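Local coordinates for protein thiamine pyrophosphokinase (Candida albicans, PDB 2G9Z) that catalyses the transfer of a pyrophosphate group from ATP to thiamine, giving thiamine diphosphate, at residues S96-F101 / K135-S140; P120-G125 / Q168-K173; N225-M230 / V239-T244. All coordinates share one frame; numbering follows the deposited sequence.

Interaction 1. Residues S96-F101 / K135-S140; sequences SLYEYF and KTYYES
Tyr-98 and Tyr-138 mark the nearest backbone approach, with CA atoms 8.8 Å apart, where helix segments 96-100 and 135-139 cross almost perpendicularly at 83° and their axes stay 11.2 Å apart. That spacing is bridged mainly by two consecutive tyrosines of the second helix. The ring of Tyr-137 receives the edge of Tyr-98 in a T-shaped stack, the planes 79° apart and the centroids separated by 5.3 Å. CE1 of Tyr-98 does the touching, 3.7 Å from CG of Tyr-137 and nearer the rim of that ring than its middle. The same Tyr-98 ring makes a cation-pi contact with Arg-115, while Tyr-137 also stacks with His-141.

The two helices belong to successive connections of the parallel part of the large mixed sheet: helix 93-100 lies between strands 86-90 and 122-125 in the chain, and helix 132-139 between strands 122-125 and 144-147.

With CG anti to the carbonyl carbon (chi1 -71°), Tyr-138 reaches across to the backbone of the first helix. Its OH lies 3.3 Å from CA of Tyr-98 and 3.4 Å from CG of Leu-97; the nearby amide N of Tyr-98 is too poorly angled to bond it. Leu-97 CD2 meets CZ of Tyr-138 at 4.0 Å, and Leu-97 also touches Leu-77 and Trp-81 of helix 77-81.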
loop_
_atom_site.group_PDB
_atom_site.type_symbol
_atom_site.label_atom_id
_atom_site.label_comp_id
_atom_site.label_asym_id
_atom_site.label_seq_id
_atom_site.Cartn_x
_atom_site.Cartn_y
_atom_site.Cartn_z
ATOM N N SER A 96 17.662 9.782 4.935
ATOM C CA SER A 96 16.418 10.482 5.227
ATOM C C SER A 96 16.573 11.308 6.497
ATOM O O SER A 96 16.148 12.465 6.559
ATOM C CB SER A 96 15.277 9.473 5.394
ATOM O OG SER A 96 15.172 8.632 4.252
ATOM N N LEU A 97 17.180 10.704 7.514
ATOM C CA LEU A 97 17.406 11.388 8.780
ATOM C C LEU A 97 18.375 12.545 8.575
ATOM O O LEU A 97 18.156 13.649 9.069
ATOM C CB LEU A 97 17.986 10.420 9.814
ATOM C CG LEU A 97 18.408 11.036 11.151
ATOM C CD1 LEU A 97 17.208 11.685 11.822
ATOM C CD2 LEU A 97 19.002 9.956 12.046
ATOM N N TYR A 98 19.446 12.276 7.839
ATOM C CA TYR A 98 20.470 13.274 7.557
ATOM C C TYR A 98 19.890 14.500 6.848
ATOM O O TYR A 98 20.066 15.629 7.301
ATOM C CB TYR A 98 21.566 12.654 6.682
ATOM C CG TYR A 98 22.768 13.550 6.447
ATOM C CD1 TYR A 98 23.855 13.537 7.321
ATOM C CD2 TYR A 98 22.815 14.414 5.350
ATOM C CE1 TYR A 98 24.962 14.361 7.110
ATOM C CE2 TYR A 98 23.911 15.242 5.130
ATOM C CZ TYR A 98 24.982 15.210 6.013
ATOM O OH TYR A 98 26.071 16.024 5.799
ATOM N N GLU A 99 19.194 14.263 5.740
ATOM C CA GLU A 99 18.606 15.331 4.931
ATOM C C GLU A 99 17.517 16.144 5.621
ATOM O O GLU A 99 17.218 17.263 5.203
ATOM C CB GLU A 99 18.057 14.745 3.627
ATOM C CG GLU A 99 19.082 13.932 2.852
ATOM C CD GLU A 99 18.502 13.265 1.621
ATOM O OE1 GLU A 99 17.431 12.629 1.734
ATOM O OE2 GLU A 99 19.124 13.365 0.541
ATOM N N TYR A 100 16.923 15.587 6.672
ATOM C CA TYR A 100 15.869 16.277 7.409
ATOM C C TYR A 100 16.375 17.610 7.955
ATOM O O TYR A 100 15.613 18.569 8.095
ATOM C CB TYR A 100 15.393 15.412 8.577
ATOM C CG TYR A 100 14.276 16.021 9.392
ATOM C CD1 TYR A 100 12.961 16.021 8.923
ATOM C CD2 TYR A 100 14.528 16.576 10.645
ATOM C CE1 TYR A 100 11.927 16.552 9.685
ATOM C CE2 TYR A 100 13.501 17.112 11.414
ATOM C CZ TYR A 100 12.202 17.094 10.928
ATOM O OH TYR A 100 11.183 17.596 11.696
ATOM N N PHE A 101 17.666 17.662 8.258
ATOM C CA PHE A 101 18.271 18.864 8.814
ATOM C C PHE A 101 18.787 19.848 7.765
ATOM O O PHE A 101 19.175 20.967 8.101
ATOM C CB PHE A 101 19.392 18.459 9.772
ATOM C CG PHE A 101 18.905 17.690 10.968
ATOM C CD1 PHE A 101 18.451 18.354 12.101
ATOM C CD2 PHE A 101 18.850 16.298 10.941
ATOM C CE1 PHE A 101 17.945 17.647 13.192
ATOM C CE2 PHE A 101 18.346 15.579 12.028
ATOM C CZ PHE A 101 17.893 16.255 13.151
ATOM N N LYS A 135 26.834 7.715 5.822
ATOM C CA LYS A 135 27.374 6.579 6.546
ATOM C C LYS A 135 28.553 7.021 7.408
ATOM O O LYS A 135 28.560 6.816 8.620
ATOM C CB LYS A 135 27.806 5.502 5.549
ATOM C CG LYS A 135 28.440 4.268 6.163
ATOM C CD LYS A 135 28.733 3.228 5.086
ATOM C CE LYS A 135 29.551 3.832 3.939
ATOM N NZ LYS A 135 29.754 2.879 2.813
ATOM N N THR A 136 29.543 7.644 6.781
ATOM C CA THR A 136 30.710 8.107 7.514
ATOM C C THR A 136 30.313 9.130 8.579
ATOM O O THR A 136 30.846 9.114 9.687
ATOM C CB THR A 136 31.761 8.720 6.557
ATOM O OG1 THR A 136 31.159 9.761 5.778
ATOM C CG2 THR A 136 32.303 7.653 5.619
ATOM N N TYR A 137 29.362 10.000 8.255
ATOM C CA TYR A 137 28.917 11.010 9.208
ATOM C C TYR A 137 28.438 10.396 10.518
ATOM O O TYR A 137 28.941 10.735 11.590
ATOM C CB TYR A 137 27.784 11.856 8.626
ATOM C CG TYR A 137 27.266 12.874 9.614
ATOM C CD1 TYR A 137 27.926 14.087 9.805
ATOM C CD2 TYR A 137 26.158 12.596 10.410
ATOM C CE1 TYR A 137 27.494 14.998 10.767
ATOM C CE2 TYR A 137 25.719 13.496 11.375
ATOM C CZ TYR A 137 26.392 14.696 11.550
ATOM O OH TYR A 137 25.972 15.580 12.517
ATOM N N TYR A 138 27.460 9.498 10.438
ATOM C CA TYR A 138 26.931 8.864 11.639
ATOM C C TYR A 138 27.911 7.887 12.274
ATOM O O TYR A 138 27.902 7.708 13.490
ATOM C CB TYR A 138 25.589 8.183 11.339
ATOM C CG TYR A 138 24.485 9.190 11.111
ATOM C CD1 TYR A 138 24.110 10.077 12.121
ATOM C CD2 TYR A 138 23.853 9.297 9.873
ATOM C CE1 TYR A 138 23.139 11.050 11.904
ATOM C CE2 TYR A 138 22.877 10.266 9.644
ATOM C CZ TYR A 138 22.528 11.140 10.662
ATOM O OH TYR A 138 21.585 12.118 10.432
ATOM N N GLU A 139 28.752 7.254 11.462
ATOM C CA GLU A 139 29.751 6.342 12.010
ATOM C C GLU A 139 30.667 7.189 12.902
ATOM O O GLU A 139 31.059 6.768 13.983
ATOM C CB GLU A 139 30.586 5.688 10.894
ATOM C CG GLU A 139 29.789 4.821 9.923
ATOM C CD GLU A 139 30.659 4.127 8.883
ATOM O OE1 GLU A 139 31.500 4.800 8.242
ATOM O OE2 GLU A 139 30.496 2.902 8.697
ATOM N N SER A 140 30.982 8.399 12.448
ATOM C CA SER A 140 31.858 9.284 13.212
ATOM C C SER A 140 31.158 9.907 14.416
ATOM O O SER A 140 31.782 10.628 15.198
ATOM C CB SER A 140 32.422 10.389 12.312
ATOM O OG SER A 140 31.413 11.297 11.899
#

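Interaction 2. Residues P120-G125 / Q168-K173; sequences PDYIVG and QLNHTK
Tyr-122, at the start of strand 122-125, and Asn-170, in the C-terminal part of helix 155-170, are the two residues that meet, their CA atoms 11.6 Å apart and the gap spanned by side chains alone. The tyrosine supplies the larger share of the reach: CG stands anti to the carbonyl carbon (chi1 -61°), and the phenol runs out from the strand until its OH comes to 3.2 Å from ND2 of Asn-170. CG and CB of the asparagine follow at 3.8 Å and 3.9 Å from the same oxygen, so the contact is confined to the hydroxyl end of the ring. The amide plane is turned 77° from the ring plane, and ND2 approaches the ring obliquely.

In the fold, strand 122-125 is a parallel strand lying between strands 86-90 and 144-147, and helix 155-170 packs on the side of the sheet to which Tyr-122 and Val-124 turn; both residues also touch Cys-162 of that helix. The active site lies at the other ends of these elements, where Asp-126 and Asp-128 follow the strand, Asp-155 begins the helix, and all three bind magnesium.

The phenol oxygen is held chiefly from beyond the two segments, through hydrogen bonds with ND1 of His-166, whose ring also meets the Tyr-122 ring at a steep angle, and with NE1 of Trp-176, where the indole N-H must be the donor. ND2 of Asn-170 makes a weak hydrogen bond to OE2 of Glu-174, and the asparagine side chain touches Trp-176. A wider, pi-type turn lies at 168-170, and Lys-173 N bonds back to Leu-169 O at 3.1 Å.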
loop_
_atom_site.group_PDB
_atom_site.type_symbol
_atom_site.label_atom_id
_atom_site.label_comp_id
_atom_site.label_asym_id
_atom_site.label_seq_id
_atom_site.Cartn_x
_atom_site.Cartn_y
_atom_site.Cartn_z
ATOM N N PRO A 120 21.414 8.332 15.437
ATOM C CA PRO A 120 20.693 7.077 15.643
ATOM C C PRO A 120 21.529 6.058 16.413
ATOM O O PRO A 120 22.752 5.998 16.264
ATOM C CB PRO A 120 20.388 6.630 14.217
ATOM C CG PRO A 120 21.599 7.092 13.471
ATOM C CD PRO A 120 21.829 8.483 14.031
ATOM N N ASP A 121 20.862 5.267 17.243
ATOM C CA ASP A 121 21.539 4.244 18.027
ATOM C C ASP A 121 22.128 3.168 17.123
ATOM O O ASP A 121 23.263 2.733 17.322
ATOM C CB ASP A 121 20.559 3.619 19.014
ATOM C CG ASP A 121 20.139 4.586 20.098
ATOM O OD1 ASP A 121 20.844 4.661 21.125
ATOM O OD2 ASP A 121 19.117 5.285 19.914
ATOM N N TYR A 122 21.355 2.745 16.126
ATOM C CA TYR A 122 21.796 1.711 15.194
ATOM C C TYR A 122 21.455 2.068 13.751
ATOM O O TYR A 122 20.447 2.719 13.482
ATOM C CB TYR A 122 21.108 0.374 15.504
ATOM C CG TYR A 122 21.354 -0.217 16.873
ATOM C CD1 TYR A 122 22.397 -1.122 17.091
ATOM C CD2 TYR A 122 20.515 0.089 17.942
ATOM C CE1 TYR A 122 22.589 -1.714 18.339
ATOM C CE2 TYR A 122 20.699 -0.492 19.197
ATOM C CZ TYR A 122 21.736 -1.392 19.385
ATOM O OH TYR A 122 21.907 -1.970 20.619
ATOM N N ILE A 123 22.306 1.630 12.832
ATOM C CA ILE A 123 22.087 1.814 11.401
ATOM C C ILE A 123 22.339 0.415 10.857
ATOM O O ILE A 123 23.458 -0.087 10.956
ATOM C CB ILE A 123 23.093 2.789 10.769
ATOM C CG1 ILE A 123 22.864 4.203 11.309
ATOM C CG2 ILE A 123 22.943 2.764 9.253
ATOM C CD1 ILE A 123 23.833 5.233 10.753
ATOM N N VAL A 124 21.307 -0.226 10.312
ATOM C CA VAL A 124 21.465 -1.586 9.810
ATOM C C VAL A 124 20.909 -1.859 8.414
ATOM O O VAL A 124 20.081 -1.107 7.904
ATOM C CB VAL A 124 20.860 -2.618 10.821
ATOM C CG1 VAL A 124 20.374 -1.903 12.080
ATOM C CG2 VAL A 124 19.745 -3.421 10.185
ATOM N N GLY A 125 21.385 -2.944 7.808
ATOM C CA GLY A 125 20.930 -3.326 6.479
ATOM C C GLY A 125 22.082 -3.760 5.597
ATOM O O GLY A 125 23.206 -3.925 6.079
ATOM N N GLN A 168 17.449 -7.540 24.397
ATOM C CA GLN A 168 17.815 -8.805 25.011
ATOM C C GLN A 168 19.268 -8.795 25.465
ATOM O O GLN A 168 19.587 -9.226 26.574
ATOM C CB GLN A 168 17.611 -9.964 24.032
ATOM C CG GLN A 168 16.165 -10.263 23.687
ATOM C CD GLN A 168 15.323 -10.554 24.912
ATOM O OE1 GLN A 168 15.696 -11.371 25.757
ATOM N NE2 GLN A 168 14.176 -9.892 25.011
ATOM N N LEU A 169 20.140 -8.274 24.607
ATOM C CA LEU A 169 21.574 -8.264 24.875
ATOM C C LEU A 169 22.270 -6.946 25.209
ATOM O O LEU A 169 23.261 -6.942 25.938
ATOM C CB LEU A 169 22.298 -8.904 23.687
ATOM C CG LEU A 169 22.263 -10.426 23.507
ATOM C CD1 LEU A 169 20.923 -10.998 23.920
ATOM C CD2 LEU A 169 22.567 -10.750 22.054
ATOM N N ASN A 170 21.774 -5.829 24.692
ATOM C CA ASN A 170 22.455 -4.565 24.939
ATOM C C ASN A 170 22.745 -4.194 26.390
ATOM O O ASN A 170 23.853 -3.760 26.700
ATOM C CB ASN A 170 21.720 -3.408 24.267
ATOM C CG ASN A 170 22.509 -2.119 24.334
ATOM O OD1 ASN A 170 22.291 -1.286 25.214
ATOM N ND2 ASN A 170 23.454 -1.959 23.414
ATOM N N HIS A 171 21.769 -4.354 27.277
ATOM C CA HIS A 171 21.989 -4.004 28.676
ATOM C C HIS A 171 23.159 -4.803 29.245
ATOM O O HIS A 171 23.744 -4.430 30.260
ATOM C CB HIS A 171 20.719 -4.245 29.500
ATOM C CG HIS A 171 20.397 -5.690 29.714
ATOM N ND1 HIS A 171 20.345 -6.604 28.684
ATOM C CD2 HIS A 171 20.081 -6.374 30.840
ATOM C CE1 HIS A 171 20.011 -7.788 29.165
ATOM N NE2 HIS A 171 19.845 -7.675 30.470
ATOM N N THR A 172 23.500 -5.899 28.574
ATOM C CA THR A 172 24.609 -6.745 28.997
ATOM C C THR A 172 25.916 -6.186 28.433
ATOM O O THR A 172 26.859 -5.924 29.178
ATOM C CB THR A 172 24.422 -8.192 28.505
ATOM O OG1 THR A 172 23.145 -8.683 28.935
ATOM C CG2 THR A 172 25.519 -9.088 29.066
ATOM N N LYS A 173 25.970 -6.009 27.114
ATOM C CA LYS A 173 27.160 -5.461 26.465
ATOM C C LYS A 173 26.795 -4.539 25.303
ATOM O O LYS A 173 26.131 -4.947 24.350
ATOM C CB LYS A 173 28.080 -6.587 25.981
ATOM C CG LYS A 173 27.458 -7.563 25.002
ATOM C CD LYS A 173 28.461 -8.647 24.634
ATOM C CE LYS A 173 27.876 -9.641 23.649
ATOM N NZ LYS A 173 28.822 -10.749 23.332
#

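Interaction 3. Residues N225-M230 / V239-T244; sequences NQLYIM and VFFITT
Within the beta-alpha-beta unit formed by strand 205-210, helix 217-233 and strand 237-242, Leu-227 and Met-230 of the helix pack on Val-239 and Phe-241 of the second strand. Helix segment 225-230 and strand segment 239-242 run nearly antiparallel, at 163°, with their axes approaching to 10.1 Å. Leu-227 sits at the closest point, its CA 7.0 Å from that of Val-239. With CG anti to the backbone N (chi1 175°), its two methyls part: CD1 reaches CB of Val-239 at 3.7 Å, while CD2, together with CB, lies by CE2 of Phe-241, at 4.0 Å and 3.9 Å respectively. Leu-227 CB comes to the phenylalanine ring at its edge, near the ring plane, whereas CG1 of Val-239 lies over one face, offset toward the rim.

Met-230, one turn further along, bends at its thioether so that CE meets CG2 of Val-239 at 3.7 Å, the two side chains crossing at about a right angle. The interface is buried and wholly apolar, with no hydrogen bond between the segments. Helix 155-170 closes in from beside it, Ile-160 touching Met-230 and Phe-156 touching Phe-241. Elsewhere on helix 217-233, Asn-225 is hydrogen-bonded to Leu-308 and Gly-309 of the second subunit. Such apolar packing of a connecting helix against its following parallel strand is typical of a beta-alpha-beta crossover.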
loop_
_atom_site.group_PDB
_atom_site.type_symbol
_atom_site.label_atom_id
_atom_site.label_comp_id
_atom_site.label_asym_id
_atom_site.label_seq_id
_atom_site.Cartn_x
_atom_site.Cartn_y
_atom_site.Cartn_z
ATOM N N ASN A 225 3.013 -7.479 5.849
ATOM C CA ASN A 225 3.197 -8.899 6.107
ATOM C C ASN A 225 3.896 -9.083 7.457
ATOM O O ASN A 225 3.462 -9.878 8.288
ATOM C CB ASN A 225 4.018 -9.540 4.982
ATOM C CG ASN A 225 4.166 -11.041 5.150
ATOM O OD1 ASN A 225 3.233 -11.724 5.565
ATOM N ND2 ASN A 225 5.341 -11.565 4.810
ATOM N N GLN A 226 4.972 -8.330 7.671
ATOM C CA GLN A 226 5.719 -8.402 8.917
ATOM C C GLN A 226 4.876 -7.958 10.115
ATOM O O GLN A 226 5.021 -8.492 11.213
ATOM C CB GLN A 226 6.989 -7.551 8.819
ATOM C CG GLN A 226 7.966 -8.065 7.766
ATOM C CD GLN A 226 8.239 -9.556 7.914
ATOM O OE1 GLN A 226 8.573 -10.028 8.998
ATOM N NE2 GLN A 226 8.096 -10.300 6.824
ATOM N N LEU A 227 4.005 -6.976 9.902
ATOM C CA LEU A 227 3.132 -6.491 10.967
ATOM C C LEU A 227 2.316 -7.661 11.516
ATOM O O LEU A 227 2.256 -7.873 12.731
ATOM C CB LEU A 227 2.193 -5.404 10.426
ATOM C CG LEU A 227 1.122 -4.862 11.383
ATOM C CD1 LEU A 227 1.780 -4.170 12.578
ATOM C CD2 LEU A 227 0.218 -3.889 10.626
ATOM N N TYR A 228 1.701 -8.422 10.611
ATOM C CA TYR A 228 0.886 -9.578 10.982
ATOM C C TYR A 228 1.722 -10.689 11.619
ATOM O O TYR A 228 1.301 -11.312 12.596
ATOM C CB TYR A 228 0.181 -10.150 9.750
ATOM C CG TYR A 228 -1.075 -9.423 9.317
ATOM C CD1 TYR A 228 -2.271 -9.565 10.027
ATOM C CD2 TYR A 228 -1.085 -8.643 8.164
ATOM C CE1 TYR A 228 -3.449 -8.954 9.587
ATOM C CE2 TYR A 228 -2.254 -8.025 7.716
ATOM C CZ TYR A 228 -3.430 -8.190 8.431
ATOM O OH TYR A 228 -4.586 -7.619 7.967
ATOM N N ILE A 229 2.890 -10.948 11.043
ATOM C CA ILE A 229 3.781 -11.988 11.550
ATOM C C ILE A 229 4.294 -11.636 12.939
ATOM O O ILE A 229 4.304 -12.480 13.837
ATOM C CB ILE A 229 4.989 -12.212 10.593
ATOM C CG1 ILE A 229 4.513 -12.900 9.307
ATOM C CG2 ILE A 229 6.065 -13.050 11.280
ATOM C CD1 ILE A 229 5.599 -13.051 8.240
ATOM N N MET A 230 4.712 -10.389 13.123
ATOM C CA MET A 230 5.235 -9.973 14.411
ATOM C C MET A 230 4.218 -10.068 15.534
ATOM O O MET A 230 4.581 -10.375 16.670
ATOM C CB MET A 230 5.785 -8.547 14.331
ATOM C CG MET A 230 6.981 -8.421 13.398
ATOM S SD MET A 230 7.662 -6.768 13.402
ATOM C CE MET A 230 6.374 -5.869 12.547
ATOM N N VAL A 239 3.329 -2.325 16.962
ATOM C CA VAL A 239 3.919 -1.593 15.858
ATOM C C VAL A 239 2.975 -0.546 15.280
ATOM O O VAL A 239 1.805 -0.818 15.016
ATOM C CB VAL A 239 4.346 -2.548 14.722
ATOM C CG1 VAL A 239 4.883 -1.747 13.535
ATOM C CG2 VAL A 239 5.401 -3.509 15.231
ATOM N N PHE A 240 3.497 0.661 15.104
ATOM C CA PHE A 240 2.732 1.752 14.520
ATOM C C PHE A 240 3.478 2.286 13.313
ATOM O O PHE A 240 4.624 2.721 13.435
ATOM C CB PHE A 240 2.562 2.901 15.509
ATOM C CG PHE A 240 1.542 2.644 16.568
ATOM C CD1 PHE A 240 0.198 2.507 16.236
ATOM C CD2 PHE A 240 1.918 2.568 17.904
ATOM C CE1 PHE A 240 -0.760 2.301 17.221
ATOM C CE2 PHE A 240 0.966 2.362 18.898
ATOM C CZ PHE A 240 -0.374 2.229 18.553
ATOM N N PHE A 241 2.841 2.235 12.151
ATOM C CA PHE A 241 3.451 2.782 10.952
ATOM C C PHE A 241 2.910 4.197 10.860
ATOM O O PHE A 241 1.692 4.401 10.794
ATOM C CB PHE A 241 3.022 2.009 9.700
ATOM C CG PHE A 241 3.641 0.657 9.573
ATOM C CD1 PHE A 241 4.989 0.518 9.260
ATOM C CD2 PHE A 241 2.872 -0.485 9.743
ATOM C CE1 PHE A 241 5.560 -0.748 9.120
ATOM C CE2 PHE A 241 3.433 -1.754 9.604
ATOM C CZ PHE A 241 4.776 -1.884 9.293
ATOM N N ILE A 242 3.799 5.181 10.891
ATOM C CA ILE A 242 3.365 6.562 10.781
ATOM C C ILE A 242 3.790 7.027 9.403
ATOM O O ILE A 242 4.975 6.998 9.071
ATOM C CB ILE A 242 4.012 7.457 11.855
ATOM C CG1 ILE A 242 3.486 7.071 13.241
ATOM C CG2 ILE A 242 3.702 8.926 11.563
ATOM C CD1 ILE A 242 4.126 7.851 14.373
ATOM N N THR A 243 2.819 7.424 8.588
ATOM C CA THR A 243 3.118 7.875 7.237
ATOM C C THR A 243 2.759 9.334 7.078
ATOM O O THR A 243 2.370 10.000 8.036
ATOM C CB THR A 243 2.329 7.074 6.182
ATOM O OG1 THR A 243 0.976 7.549 6.133
ATOM C CG2 THR A 243 2.325 5.595 6.540
ATOM N N THR A 244 2.888 9.824 5.853
ATOM C CA THR A 244 2.575 11.208 5.545
ATOM C C THR A 244 1.069 11.439 5.640
ATOM O O THR A 244 0.611 12.529 5.979
ATOM C CB THR A 244 3.041 11.565 4.122
ATOM O OG1 THR A 244 4.464 11.431 4.040
ATOM C CG2 THR A 244 2.648 12.994 3.770
#

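How the interactions relate
The segments of interactions 1 and 2 alternate along the chain, and interaction 3 follows both. Interactions 1 and 2, with centres 18 Å apart, are in direct contact: Tyr-138 CD1 packs on Pro-120 CD at 3.4 Å, and Tyr-138 CB on Ile-123 CD1 at 3.5 Å. Strand 122-125 thus has helix 132-139 against one side, through Ile-123, and helix 155-170 against the other, through Tyr-122 and Val-124. Interaction 3 lies about 24 Å and 21 Å, centre to centre, from interactions 1 and 2 and touches neither, but its strand 237-242 belongs to the same mixed sheet. Together they sample the helical layers around the sheet whose strand 122-125 leads into the magnesium-binding Asp-126 and Asp-128.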